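Local coordinates for protein phosphatidylinositol-specific phospholipase C (Listeria monocytogenes, PDB 2PLC) that is a phosphatidylinositol-specific phospholipase C from a bacterium, a single-chain enzyme whose X domain belongs to the TIM-barrel clan, at residues 65-69 against 114-119; 96-100 against 145-150; 130-135 against 165-171; 182-186 against 197-201. All blocks are in the same frame, centred on the assembly; numbering follows the deposited sequence.

Contact 1 (65-69 against 114-119)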
loop_
_atom_site.group_PDB
_atom_site.type_symbol
_atom_site.label_atom_id
_atom_site.label_comp_id
_atom_site.label_asym_id
_atom_site.label_seq_id
_atom_site.Cartn_x
_atom_site.Cartn_y
_atom_site.Cartn_z
ATOM N N ALA A 65 3.304 1.034 12.837
ATOM C CA ALA A 65 2.861 1.137 14.227
ATOM C C ALA A 65 3.824 0.518 15.236
ATOM O O ALA A 65 4.747 -0.205 14.865
ATOM C CB ALA A 65 1.481 0.493 14.374
ATOM N N LYS A 66 3.608 0.831 16.514
ATOM C CA LYS A 66 4.412 0.292 17.614
ATOM C C LYS A 66 3.491 -0.494 18.550
ATOM O O LYS A 66 2.270 -0.348 18.467
ATOM C CB LYS A 66 5.136 1.410 18.358
ATOM C CG LYS A 66 6.281 1.999 17.558
ATOM C CD LYS A 66 7.136 2.934 18.392
ATOM C CE LYS A 66 8.305 3.459 17.583
ATOM N NZ LYS A 66 9.066 4.492 18.330
ATOM N N ASP A 67 4.057 -1.317 19.436
ATOM C CA ASP A 67 3.241 -2.142 20.335
ATOM C C ASP A 67 2.262 -1.426 21.274
ATOM O O ASP A 67 1.445 -2.071 21.932
ATOM C CB ASP A 67 4.081 -3.205 21.077
ATOM C CG ASP A 67 5.145 -2.614 21.990
ATOM O OD1 ASP A 67 5.174 -1.382 22.202
ATOM O OD2 ASP A 67 5.964 -3.404 22.508
ATOM N N ASN A 68 2.339 -0.098 21.329
ATOM C CA ASN A 68 1.409 0.690 22.139
ATOM C C ASN A 68 0.174 0.933 21.269
ATOM O O ASN A 68 -0.766 1.608 21.679
ATOM C CB ASN A 68 2.037 2.026 22.568
ATOM C CG ASN A 68 2.495 2.879 21.389
ATOM O OD1 ASN A 68 2.715 2.380 20.286
ATOM N ND2 ASN A 68 2.655 4.174 21.627
ATOM N N LEU A 69 0.220 0.379 20.053
ATOM C CA LEU A 69 -0.842 0.468 19.051
ATOM C C LEU A 69 -1.061 1.847 18.440
ATOM O O LEU A 69 -2.153 2.156 17.971
ATOM C CB LEU A 69 -2.159 -0.093 19.596
ATOM C CG LEU A 69 -2.136 -1.582 19.940
ATOM C CD1 LEU A 69 -3.514 -2.021 20.407
ATOM C CD2 LEU A 69 -1.701 -2.382 18.728
ATOM N N SER A 114 6.158 -9.169 20.682
ATOM C CA SER A 114 5.054 -8.620 21.465
ATOM C C SER A 114 4.056 -7.882 20.567
ATOM O O SER A 114 2.855 -7.860 20.847
ATOM C CB SER A 114 5.587 -7.686 22.561
ATOM O OG SER A 114 6.360 -6.628 22.017
ATOM N N PHE A 115 4.563 -7.297 19.481
ATOM C CA PHE A 115 3.741 -6.571 18.515
ATOM C C PHE A 115 2.700 -7.512 17.919
ATOM O O PHE A 115 1.529 -7.158 17.784
ATOM C CB PHE A 115 4.623 -5.998 17.394
ATOM C CG PHE A 115 3.854 -5.281 16.312
ATOM C CD1 PHE A 115 3.522 -3.934 16.448
ATOM C CD2 PHE A 115 3.451 -5.956 15.159
ATOM C CE1 PHE A 115 2.797 -3.270 15.453
ATOM C CE2 PHE A 115 2.727 -5.301 14.162
ATOM C CZ PHE A 115 2.400 -3.955 14.310
ATOM N N ASP A 116 3.146 -8.717 17.579
ATOM C CA ASP A 116 2.291 -9.740 16.995
ATOM C C ASP A 116 1.094 -10.057 17.898
ATOM O O ASP A 116 -0.041 -10.137 17.426
ATOM C CB ASP A 116 3.113 -11.007 16.734
ATOM C CG ASP A 116 2.431 -11.962 15.773
ATOM O OD1 ASP A 116 2.342 -11.630 14.571
ATOM O OD2 ASP A 116 1.992 -13.048 16.217
ATOM N N TYR A 117 1.347 -10.196 19.197
ATOM C CA TYR A 117 0.293 -10.506 20.165
ATOM C C TYR A 117 -0.608 -9.318 20.477
ATOM O O TYR A 117 -1.807 -9.483 20.700
ATOM C CB TYR A 117 0.901 -11.055 21.460
ATOM C CG TYR A 117 1.657 -12.352 21.264
ATOM C CD1 TYR A 117 1.055 -13.445 20.632
ATOM C CD2 TYR A 117 2.983 -12.481 21.682
ATOM C CE1 TYR A 117 1.755 -14.633 20.416
ATOM C CE2 TYR A 117 3.695 -13.665 21.472
ATOM C CZ TYR A 117 3.074 -14.735 20.838
ATOM O OH TYR A 117 3.774 -15.903 20.620
ATOM N N ARG A 118 -0.022 -8.124 20.478
ATOM C CA ARG A 118 -0.755 -6.897 20.771
ATOM C C ARG A 118 -1.805 -6.523 19.733
ATOM O O ARG A 118 -2.906 -6.112 20.095
ATOM C CB ARG A 118 0.213 -5.727 20.964
ATOM C CG ARG A 118 0.937 -5.715 22.305
ATOM C CD ARG A 118 -0.044 -5.635 23.475
ATOM N NE ARG A 118 -0.974 -4.510 23.354
ATOM C CZ ARG A 118 -0.754 -3.285 23.829
ATOM N NH1 ARG A 118 0.374 -3.002 24.471
ATOM N NH2 ARG A 118 -1.661 -2.332 23.649
ATOM N N ILE A 119 -1.464 -6.658 18.452
ATOM C CA ILE A 119 -2.390 -6.314 17.370
ATOM C C ILE A 119 -3.533 -7.306 17.186
ATOM O O ILE A 119 -4.550 -6.969 16.580
ATOM C CB ILE A 119 -1.668 -6.180 16.004
ATOM C CG1 ILE A 119 -0.943 -7.489 15.655
ATOM C CG2 ILE A 119 -0.723 -4.992 16.021
ATOM C CD1 ILE A 119 -0.301 -7.503 14.287
#
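Phe115 sets its CG anti to the backbone N (chi1 177°), which swings the ring off the helix until its rim meets the backbone of residues 65-67. The amide N of Asp67 and the carbonyl carbon of Lys66 lie at the ring edge, each 4.0 Å from CD1 of Phe115, while CE1 of Phe115 reaches CB of Ala65 at 4.1 Å. Alanine is small enough to let the ring come in close to the main chain. In Asp67, CG stands between the backbone N and the carbonyl carbon (chi1 62°), and the carboxylate is thereby turned toward Ser114, whose OG donates a weak hydrogen bond to OD2 of Asp67 over 3.3 Å. Arg118, bent at chi2 and chi3, folds back so that one face of its guanidinium covers the carbonyl of Asp67. NH1 of Arg118 is 2.9 Å from O of Asp67, but the angle is poor for a hydrogen bond, and the attraction is probably mainly electrostatic. Leu69 completes the contact with two methyls: CD1 lies 3.7 Å from NH2 of Arg118, and CD2 packs 3.9 Å from CG2 of Ile119. That same Ile119 methyl sits over one face of the Phe115 ring. A type I turn from Lys66 to Leu69 bends the chain round the helix side chains. Beneath, Phe115 and Ile119 rest on Leu105 of strand 101-107, to which Ala65 at the end of strand 60-65 is bonded through its backbone, while Asp116 pairs with Lys162 near strand 164-166.

Contact 2 (96-100 against 145-150)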
loop_
_atom_site.group_PDB
_atom_site.type_symbol
_atom_site.label_atom_id
_atom_site.label_comp_id
_atom_site.label_asym_id
_atom_site.label_seq_id
_atom_site.Cartn_x
_atom_site.Cartn_y
_atom_site.Cartn_z
ATOM N N ASN A 96 -18.494 1.378 0.462
ATOM C CA ASN A 96 -18.167 0.945 -0.899
ATOM C C ASN A 96 -17.685 -0.501 -0.772
ATOM O O ASN A 96 -16.489 -0.776 -0.859
ATOM C CB ASN A 96 -17.053 1.826 -1.464
ATOM C CG ASN A 96 -17.285 3.293 -1.185
ATOM O OD1 ASN A 96 -18.014 3.969 -1.908
ATOM N ND2 ASN A 96 -16.685 3.790 -0.109
ATOM N N PRO A 97 -18.630 -1.445 -0.604
ATOM C CA PRO A 97 -18.425 -2.888 -0.437
ATOM C C PRO A 97 -17.778 -3.732 -1.539
ATOM O O PRO A 97 -17.524 -4.917 -1.323
ATOM C CB PRO A 97 -19.828 -3.381 -0.098
ATOM C CG PRO A 97 -20.680 -2.495 -0.927
ATOM C CD PRO A 97 -20.072 -1.141 -0.682
ATOM N N LYS A 98 -17.517 -3.156 -2.709
ATOM C CA LYS A 98 -16.892 -3.931 -3.779
ATOM C C LYS A 98 -15.398 -3.654 -3.921
ATOM O O LYS A 98 -14.702 -4.345 -4.663
ATOM C CB LYS A 98 -17.606 -3.701 -5.115
ATOM C CG LYS A 98 -19.007 -4.307 -5.205
ATOM C CD LYS A 98 -18.968 -5.826 -5.123
ATOM C CE LYS A 98 -20.362 -6.426 -5.220
ATOM N NZ LYS A 98 -20.328 -7.912 -5.127
ATOM N N GLU A 99 -14.911 -2.652 -3.190
ATOM C CA GLU A 99 -13.500 -2.279 -3.224
ATOM C C GLU A 99 -12.684 -3.190 -2.321
ATOM O O GLU A 99 -13.229 -3.870 -1.458
ATOM C CB GLU A 99 -13.317 -0.832 -2.760
ATOM C CG GLU A 99 -14.150 0.190 -3.505
ATOM C CD GLU A 99 -13.910 0.172 -4.995
ATOM O OE1 GLU A 99 -12.788 0.495 -5.427
ATOM O OE2 GLU A 99 -14.853 -0.152 -5.740
ATOM N N THR A 100 -11.376 -3.221 -2.553
ATOM C CA THR A 100 -10.461 -4.024 -1.751
ATOM C C THR A 100 -9.239 -3.177 -1.433
ATOM O O THR A 100 -8.797 -2.365 -2.248
ATOM C CB THR A 100 -10.027 -5.339 -2.458
ATOM O OG1 THR A 100 -8.944 -5.942 -1.730
ATOM C CG2 THR A 100 -9.588 -5.080 -3.880
ATOM N N LEU A 145 -10.570 -10.772 -7.467
ATOM C CA LEU A 145 -11.435 -9.761 -6.877
ATOM C C LEU A 145 -12.664 -10.352 -6.200
ATOM O O LEU A 145 -13.237 -9.741 -5.298
ATOM C CB LEU A 145 -11.874 -8.753 -7.936
ATOM C CG LEU A 145 -10.849 -7.727 -8.409
ATOM C CD1 LEU A 145 -11.503 -6.812 -9.414
ATOM C CD2 LEU A 145 -10.355 -6.914 -7.231
ATOM N N LYS A 146 -13.061 -11.544 -6.628
ATOM C CA LYS A 146 -14.227 -12.193 -6.057
ATOM C C LYS A 146 -13.990 -12.496 -4.578
ATOM O O LYS A 146 -14.825 -12.170 -3.732
ATOM C CB LYS A 146 -14.548 -13.472 -6.840
ATOM C CG LYS A 146 -15.996 -13.938 -6.735
ATOM C CD LYS A 146 -16.205 -14.929 -5.592
ATOM C CE LYS A 146 -16.062 -16.387 -6.048
ATOM N NZ LYS A 146 -14.735 -16.726 -6.653
ATOM N N ASP A 147 -12.815 -13.043 -4.270
ATOM C CA ASP A 147 -12.441 -13.415 -2.902
ATOM C C ASP A 147 -12.125 -12.263 -1.943
ATOM O O ASP A 147 -12.183 -12.435 -0.723
ATOM C CB ASP A 147 -11.243 -14.371 -2.933
ATOM C CG ASP A 147 -11.491 -15.594 -3.798
ATOM O OD1 ASP A 147 -12.465 -16.329 -3.526
ATOM O OD2 ASP A 147 -10.711 -15.816 -4.752
ATOM N N VAL A 148 -11.784 -11.099 -2.493
ATOM C CA VAL A 148 -11.432 -9.938 -1.679
ATOM C C VAL A 148 -12.426 -8.776 -1.731
ATOM O O VAL A 148 -12.082 -7.657 -1.357
ATOM C CB VAL A 148 -10.016 -9.406 -2.043
ATOM C CG1 VAL A 148 -8.945 -10.401 -1.626
ATOM C CG2 VAL A 148 -9.919 -9.126 -3.536
ATOM N N ARG A 149 -13.653 -9.024 -2.184
ATOM C CA ARG A 149 -14.647 -7.951 -2.243
ATOM C C ARG A 149 -14.951 -7.423 -0.833
ATOM O O ARG A 149 -15.284 -8.194 0.076
ATOM C CB ARG A 149 -15.942 -8.430 -2.914
ATOM C CG ARG A 149 -15.846 -8.686 -4.415
ATOM C CD ARG A 149 -15.495 -7.432 -5.207
ATOM N NE ARG A 149 -15.610 -7.654 -6.649
ATOM C CZ ARG A 149 -15.201 -6.804 -7.590
ATOM N NH1 ARG A 149 -14.635 -5.650 -7.265
ATOM N NH2 ARG A 149 -15.359 -7.108 -8.870
ATOM N N GLY A 150 -14.802 -6.111 -0.654
ATOM C CA GLY A 150 -15.057 -5.488 0.632
ATOM C C GLY A 150 -14.136 -5.961 1.742
ATOM O O GLY A 150 -14.506 -5.910 2.918
HETATM O O HOH W 1 -18.505 -7.345 -0.147
#
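Gly150 and Thr100 mark the close-packed part of the contact, where two loops run against each other. The N of Gly150 sits 3.0 Å from O of Pro97 at a poor angle and gives a weak hydrogen bond to O of Glu99 at 2.9 Å; the positive phi of Gly150, and the closeness of O of Pro97 to where a CB would stand, both suit glycine. Thr100 presses CB to 3.3 Å from O of Val148; its methyl CG2 meets CD2 of Leu145 at 3.9 Å, while OG1 lies against Val148 and bonds weakly to O of Lys151. Arg149 links this corner to the surface. Its NH1 donates to O of Lys98 (2.9 Å, N-H...O angle 157°), with the acceptor in the guanidinium plane, while CB of Leu145 lies over the centre of one face. Main-chain O atoms of Met7 and Leu10 also accept from it and Asp12 forms a salt bridge, together probably fixing its rotation. Toward solvent the contact is looser: the exposed Lys98 lays its aliphatic chain across Arg149, CD to CD 3.8 Å, and a water donates to O of Pro97 and, weakly, to O of Arg149. The loops lead into neighbouring parallel strands 101-107 and 152-157, at the N-terminal strand ends of a TIM-barrel fold.

Contact 3 (130-135 against 165-171)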
loop_
_atom_site.group_PDB
_atom_site.type_symbol
_atom_site.label_atom_id
_atom_site.label_comp_id
_atom_site.label_asym_id
_atom_site.label_seq_id
_atom_site.Cartn_x
_atom_site.Cartn_y
_atom_site.Cartn_z
ATOM N N PHE A 130 -11.304 -8.814 6.871
ATOM C CA PHE A 130 -9.991 -9.314 6.478
ATOM C C PHE A 130 -10.052 -10.574 5.623
ATOM O O PHE A 130 -10.810 -11.500 5.925
ATOM C CB PHE A 130 -9.128 -9.584 7.718
ATOM C CG PHE A 130 -8.477 -8.356 8.275
ATOM C CD1 PHE A 130 -9.164 -7.527 9.155
ATOM C CD2 PHE A 130 -7.189 -8.003 7.886
ATOM C CE1 PHE A 130 -8.581 -6.359 9.637
ATOM C CE2 PHE A 130 -6.598 -6.840 8.362
ATOM C CZ PHE A 130 -7.297 -6.014 9.240
ATOM N N TYR A 131 -9.286 -10.587 4.533
ATOM C CA TYR A 131 -9.217 -11.761 3.675
ATOM C C TYR A 131 -8.435 -12.778 4.487
ATOM O O TYR A 131 -7.289 -12.531 4.873
ATOM C CB TYR A 131 -8.472 -11.471 2.377
ATOM C CG TYR A 131 -8.084 -12.722 1.607
ATOM C CD1 TYR A 131 -9.033 -13.455 0.898
ATOM C CD2 TYR A 131 -6.761 -13.158 1.578
ATOM C CE1 TYR A 131 -8.668 -14.593 0.178
ATOM C CE2 TYR A 131 -6.389 -14.285 0.867
ATOM C CZ TYR A 131 -7.343 -14.997 0.168
ATOM O OH TYR A 131 -6.957 -16.104 -0.554
ATOM N N THR A 132 -9.037 -13.935 4.708
ATOM C CA THR A 132 -8.389 -14.946 5.510
ATOM C C THR A 132 -8.499 -16.348 4.916
ATOM O O THR A 132 -9.450 -16.658 4.202
ATOM C CB THR A 132 -8.963 -14.898 6.937
ATOM O OG1 THR A 132 -8.149 -15.686 7.806
ATOM C CG2 THR A 132 -10.408 -15.396 6.963
ATOM N N THR A 133 -7.483 -17.167 5.174
ATOM C CA THR A 133 -7.431 -18.549 4.694
ATOM C C THR A 133 -7.025 -19.456 5.860
ATOM O O THR A 133 -6.555 -18.970 6.888
ATOM C CB THR A 133 -6.391 -18.721 3.555
ATOM O OG1 THR A 133 -5.081 -18.396 4.041
ATOM C CG2 THR A 133 -6.738 -17.839 2.363
ATOM N N PRO A 134 -7.217 -20.784 5.723
ATOM C CA PRO A 134 -6.859 -21.734 6.785
ATOM C C PRO A 134 -5.371 -21.704 7.123
ATOM O O PRO A 134 -4.538 -21.447 6.255
ATOM C CB PRO A 134 -7.251 -23.081 6.180
ATOM C CG PRO A 134 -8.403 -22.727 5.290
ATOM C CD PRO A 134 -7.902 -21.478 4.616
ATOM N N ARG A 135 -5.045 -21.961 8.387
ATOM C CA ARG A 135 -3.655 -21.969 8.837
ATOM C C ARG A 135 -2.860 -23.087 8.163
ATOM O O ARG A 135 -1.664 -22.941 7.901
ATOM C CB ARG A 135 -3.586 -22.100 10.364
ATOM C CG ARG A 135 -2.211 -22.484 10.904
ATOM C CD ARG A 135 -2.061 -22.153 12.382
ATOM N NE ARG A 135 -3.207 -22.581 13.182
ATOM C CZ ARG A 135 -3.437 -23.834 13.567
ATOM N NH1 ARG A 135 -2.598 -24.807 13.227
ATOM N NH2 ARG A 135 -4.506 -24.113 14.302
ATOM N N VAL A 165 -1.433 -15.128 12.316
ATOM C CA VAL A 165 -2.332 -16.254 12.522
ATOM C C VAL A 165 -3.130 -16.053 13.809
ATOM O O VAL A 165 -2.558 -15.915 14.892
ATOM C CB VAL A 165 -1.561 -17.594 12.609
ATOM C CG1 VAL A 165 -2.536 -18.745 12.754
ATOM C CG2 VAL A 165 -0.691 -17.796 11.374
ATOM N N ILE A 166 -4.448 -15.981 13.671
ATOM C CA ILE A 166 -5.335 -15.820 14.817
ATOM C C ILE A 166 -6.285 -17.010 14.781
ATOM O O ILE A 166 -7.137 -17.116 13.891
ATOM C CB ILE A 166 -6.132 -14.483 14.767
ATOM C CG1 ILE A 166 -5.170 -13.295 14.650
ATOM C CG2 ILE A 166 -6.972 -14.317 16.035
ATOM C CD1 ILE A 166 -5.860 -11.950 14.548
ATOM N N ASN A 167 -6.104 -17.911 15.748
ATOM C CA ASN A 167 -6.881 -19.144 15.873
ATOM C C ASN A 167 -6.455 -20.128 14.792
ATOM O O ASN A 167 -5.305 -20.563 14.764
ATOM C CB ASN A 167 -8.388 -18.872 15.807
ATOM C CG ASN A 167 -8.931 -18.299 17.100
ATOM O OD1 ASN A 167 -9.193 -19.034 18.053
ATOM N ND2 ASN A 167 -9.092 -16.981 17.145
ATOM N N SER A 168 -7.374 -20.475 13.903
ATOM C CA SER A 168 -7.059 -21.400 12.824
ATOM C C SER A 168 -7.080 -20.675 11.486
ATOM O O SER A 168 -7.083 -21.305 10.427
ATOM C CB SER A 168 -8.053 -22.562 12.812
ATOM O OG SER A 168 -7.923 -23.343 13.988
ATOM N N ARG A 169 -7.088 -19.346 11.547
ATOM C CA ARG A 169 -7.120 -18.522 10.348
ATOM C C ARG A 169 -5.839 -17.715 10.159
ATOM O O ARG A 169 -5.275 -17.181 11.119
ATOM C CB ARG A 169 -8.329 -17.578 10.380
ATOM C CG ARG A 169 -9.669 -18.279 10.511
ATOM C CD ARG A 169 -9.920 -19.252 9.365
ATOM N NE ARG A 169 -10.282 -18.581 8.117
ATOM C CZ ARG A 169 -10.531 -19.210 6.970
ATOM N NH1 ARG A 169 -10.456 -20.533 6.900
ATOM N NH2 ARG A 169 -10.875 -18.518 5.893
ATOM N N LYS A 170 -5.376 -17.669 8.912
ATOM C CA LYS A 170 -4.179 -16.927 8.532
ATOM C C LYS A 170 -4.663 -15.645 7.862
ATOM O O LYS A 170 -5.257 -15.685 6.782
ATOM C CB LYS A 170 -3.329 -17.749 7.559
ATOM C CG LYS A 170 -1.987 -17.121 7.218
ATOM C CD LYS A 170 -1.146 -18.024 6.321
ATOM C CE LYS A 170 -1.766 -18.191 4.943
ATOM N NZ LYS A 170 -0.862 -18.933 4.017
ATOM N N PHE A 171 -4.440 -14.520 8.535
ATOM C CA PHE A 171 -4.861 -13.211 8.044
ATOM C C PHE A 171 -3.930 -12.627 6.992
ATOM O O PHE A 171 -2.880 -12.068 7.309
ATOM C CB PHE A 171 -5.033 -12.240 9.216
ATOM C CG PHE A 171 -6.239 -12.532 10.063
ATOM C CD1 PHE A 171 -6.340 -13.727 10.770
ATOM C CD2 PHE A 171 -7.293 -11.627 10.124
ATOM C CE1 PHE A 171 -7.474 -14.017 11.524
ATOM C CE2 PHE A 171 -8.432 -11.904 10.875
ATOM C CZ PHE A 171 -8.525 -13.102 11.576
#
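Thr133 and Lys170 form an antiparallel hydrogen-bonded pair between strands 132-134 and 169-171, whose axes approach to 4.5 Å with 144° between their N-to-C directions. N of Lys170 donates to O of Thr133 over 2.7 Å, and the return bond runs from N of Thr133 to O of Lys170 at 3.1 Å. Beyond the strand, N of Arg135 donates to O of Ser168 (3.0 Å), from above the carbonyl plane. Ser168 belongs to a type II' turn with Asn167, a residue common at its second position. Among the side chains, Arg169 bends at chi2 and chi3 and lays one guanidinium face over the Thr133-Pro134 peptide, with CG2 of Thr132 at its edge. OG1 of Thr132 donates a weak hydrogen bond to O of Lys170 (3.1 Å) and sits over one face of the Phe171 ring; Ile166 covers the opposite face, and CB of Phe130 meets CD2 of Phe171 at 3.7 Å. Arg135 crosses Val165, its CD 3.5 Å from CG1 of Val165, and NE of Arg135 bonds weakly to O of Asn167. Thus Arg169 lies flat on a peptide, whereas Arg135 uses methylenes and NE; both phenylalanines are buried against Ile123 of helix 114-125, and backbone bonds set the register.

Contact 4 (182-186 against 197-201)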
loop_
_atom_site.group_PDB
_atom_site.type_symbol
_atom_site.label_atom_id
_atom_site.label_comp_id
_atom_site.label_asym_id
_atom_site.label_seq_id
_atom_site.Cartn_x
_atom_site.Cartn_y
_atom_site.Cartn_z
ATOM N N ILE A 182 9.528 -6.758 -4.772
ATOM C CA ILE A 182 9.637 -5.418 -4.200
ATOM C C ILE A 182 10.792 -4.531 -4.686
ATOM O O ILE A 182 11.959 -4.927 -4.660
ATOM C CB ILE A 182 9.686 -5.489 -2.647
ATOM C CG1 ILE A 182 8.478 -6.270 -2.123
ATOM C CG2 ILE A 182 9.695 -4.081 -2.038
ATOM C CD1 ILE A 182 8.495 -6.502 -0.640
ATOM N N GLN A 183 10.443 -3.336 -5.148
ATOM C CA GLN A 183 11.431 -2.358 -5.576
ATOM C C GLN A 183 11.322 -1.258 -4.523
ATOM O O GLN A 183 10.327 -0.535 -4.466
ATOM C CB GLN A 183 11.119 -1.807 -6.973
ATOM C CG GLN A 183 12.158 -0.807 -7.506
ATOM C CD GLN A 183 11.926 0.622 -7.030
ATOM O OE1 GLN A 183 11.026 1.305 -7.512
ATOM N NE2 GLN A 183 12.746 1.080 -6.089
ATOM N N ASP A 184 12.324 -1.181 -3.657
ATOM C CA ASP A 184 12.332 -0.192 -2.595
ATOM C C ASP A 184 13.708 0.435 -2.418
ATOM O O ASP A 184 14.278 0.419 -1.325
ATOM C CB ASP A 184 11.862 -0.829 -1.287
ATOM C CG ASP A 184 11.557 0.196 -0.206
ATOM O OD1 ASP A 184 11.321 1.376 -0.532
ATOM O OD2 ASP A 184 11.541 -0.191 0.977
ATOM N N ASP A 185 14.248 0.969 -3.507
ATOM C CA ASP A 185 15.543 1.637 -3.467
ATOM C C ASP A 185 15.268 3.081 -3.021
ATOM O O ASP A 185 15.118 3.995 -3.845
ATOM C CB ASP A 185 16.189 1.603 -4.855
ATOM C CG ASP A 185 17.515 2.336 -4.902
ATOM O OD1 ASP A 185 18.239 2.352 -3.885
ATOM O OD2 ASP A 185 17.836 2.907 -5.964
ATOM N N TYR A 186 15.178 3.272 -1.709
ATOM C CA TYR A 186 14.881 4.587 -1.144
ATOM C C TYR A 186 16.109 5.403 -0.733
ATOM O O TYR A 186 16.048 6.635 -0.697
ATOM C CB TYR A 186 13.970 4.430 0.079
ATOM C CG TYR A 186 14.651 3.730 1.231
ATOM C CD1 TYR A 186 14.673 2.336 1.312
ATOM C CD2 TYR A 186 15.321 4.459 2.216
ATOM C CE1 TYR A 186 15.352 1.684 2.347
ATOM C CE2 TYR A 186 16.004 3.817 3.254
ATOM C CZ TYR A 186 16.016 2.431 3.313
ATOM O OH TYR A 186 16.702 1.799 4.330
ATOM N N GLU A 197 14.745 2.161 -12.411
ATOM C CA GLU A 197 14.283 1.060 -11.569
ATOM C C GLU A 197 12.765 0.974 -11.533
ATOM O O GLU A 197 12.197 -0.117 -11.452
ATOM C CB GLU A 197 14.826 1.215 -10.151
ATOM C CG GLU A 197 16.337 1.158 -10.085
ATOM C CD GLU A 197 16.867 1.469 -8.708
ATOM O OE1 GLU A 197 16.351 2.411 -8.069
ATOM O OE2 GLU A 197 17.807 0.779 -8.263
ATOM N N ILE A 198 12.106 2.127 -11.571
ATOM C CA ILE A 198 10.647 2.153 -11.565
ATOM C C ILE A 198 10.143 1.583 -12.891
ATOM O O ILE A 198 9.354 0.643 -12.900
ATOM C CB ILE A 198 10.100 3.592 -11.336
ATOM C CG1 ILE A 198 10.427 4.053 -9.913
ATOM C CG2 ILE A 198 8.588 3.630 -11.550
ATOM C CD1 ILE A 198 10.138 5.522 -9.656
ATOM N N VAL A 199 10.663 2.107 -14.001
ATOM C CA VAL A 199 10.286 1.659 -15.344
ATOM C C VAL A 199 10.548 0.164 -15.565
ATOM O O VAL A 199 9.692 -0.555 -16.091
ATOM C CB VAL A 199 11.025 2.486 -16.429
ATOM C CG1 VAL A 199 10.825 1.879 -17.798
ATOM C CG2 VAL A 199 10.503 3.912 -16.439
ATOM N N GLN A 200 11.721 -0.304 -15.149
ATOM C CA GLN A 200 12.076 -1.713 -15.298
ATOM C C GLN A 200 11.129 -2.632 -14.526
ATOM O O GLN A 200 10.707 -3.667 -15.039
ATOM C CB GLN A 200 13.519 -1.945 -14.851
ATOM C CG GLN A 200 14.546 -1.352 -15.792
ATOM C CD GLN A 200 15.965 -1.502 -15.283
ATOM O OE1 GLN A 200 16.214 -2.207 -14.303
ATOM N NE2 GLN A 200 16.907 -0.827 -15.943
ATOM N N THR A 201 10.778 -2.234 -13.304
ATOM C CA THR A 201 9.883 -3.016 -12.452
ATOM C C THR A 201 8.458 -3.033 -12.986
ATOM O O THR A 201 7.757 -4.035 -12.863
ATOM C CB THR A 201 9.907 -2.483 -11.011
ATOM O OG1 THR A 201 11.262 -2.478 -10.553
ATOM C CG2 THR A 201 9.074 -3.368 -10.084
#
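Gln183, at the end of strand 180-183, faces helix 191-207 across a CA-CA distance of 7.1 Å to Thr201; beyond Gln183 the chain turns at Asp185, the centre of an inverse gamma turn. The side chain of Gln183 first runs straight out, CG anti to the backbone N (chi1 -178°), which lays CB and CG against Thr201, and the bend at chi2 then turns the chain. CG of Gln183 lies 3.6 Å from OG1 of Thr201, and CB is 4.0 Å from CG2 of Thr201, the two chains crossing at a slant. Threonine suits the place because both its branches touch the Gln183 chain and the hydroxyl also has a partner in its own helix, which lets a polar atom sit against methylenes: OG1 of Thr201 donates to O of Glu197 at 2.7 Å. This carbonyl also accepts from N of Thr201 and is therefore held by two donors. Farther along, OD2 of Asp185 and OE1 of Glu197 stand only 2.6 Å apart, with the carboxylate planes turned 84° from each other. Oxygens this close probably mean that one of the acids holds a proton. Lys194 lies near, its NZ bonded to the main-chain O of Asp185. Strand 180-183, helix 191-207 and strand 212-216 form one beta-alpha-beta crossover, the repeating element of a TIM barrel, and here the helix packs against its first strand.

Contacts 2 and 3 are neighbours, with centres 18 Å apart, and they touch where Tyr131 CD1 lies 3.7 Å from Asp147 O. Contact 1 is also 18 Å from contact 3 between centres, with about 6 Å between nearest atoms; helix 114-125 leaves the one and strand 132-134 enters the other. Contacts 1 and 2 mark opposite ends of the parallel strands 60-65, 101-107 and 152-157 of the mixed sheet, their centres 27 Å apart: residues 65-69 follow strand 60-65, whereas 96-100 and 145-150 precede strands 101-107 and 152-157. Contact 4 belongs to the four-stranded parallel sheet, on the far side of the chain's centre from contact 2, with about 17 Å between their nearest atoms.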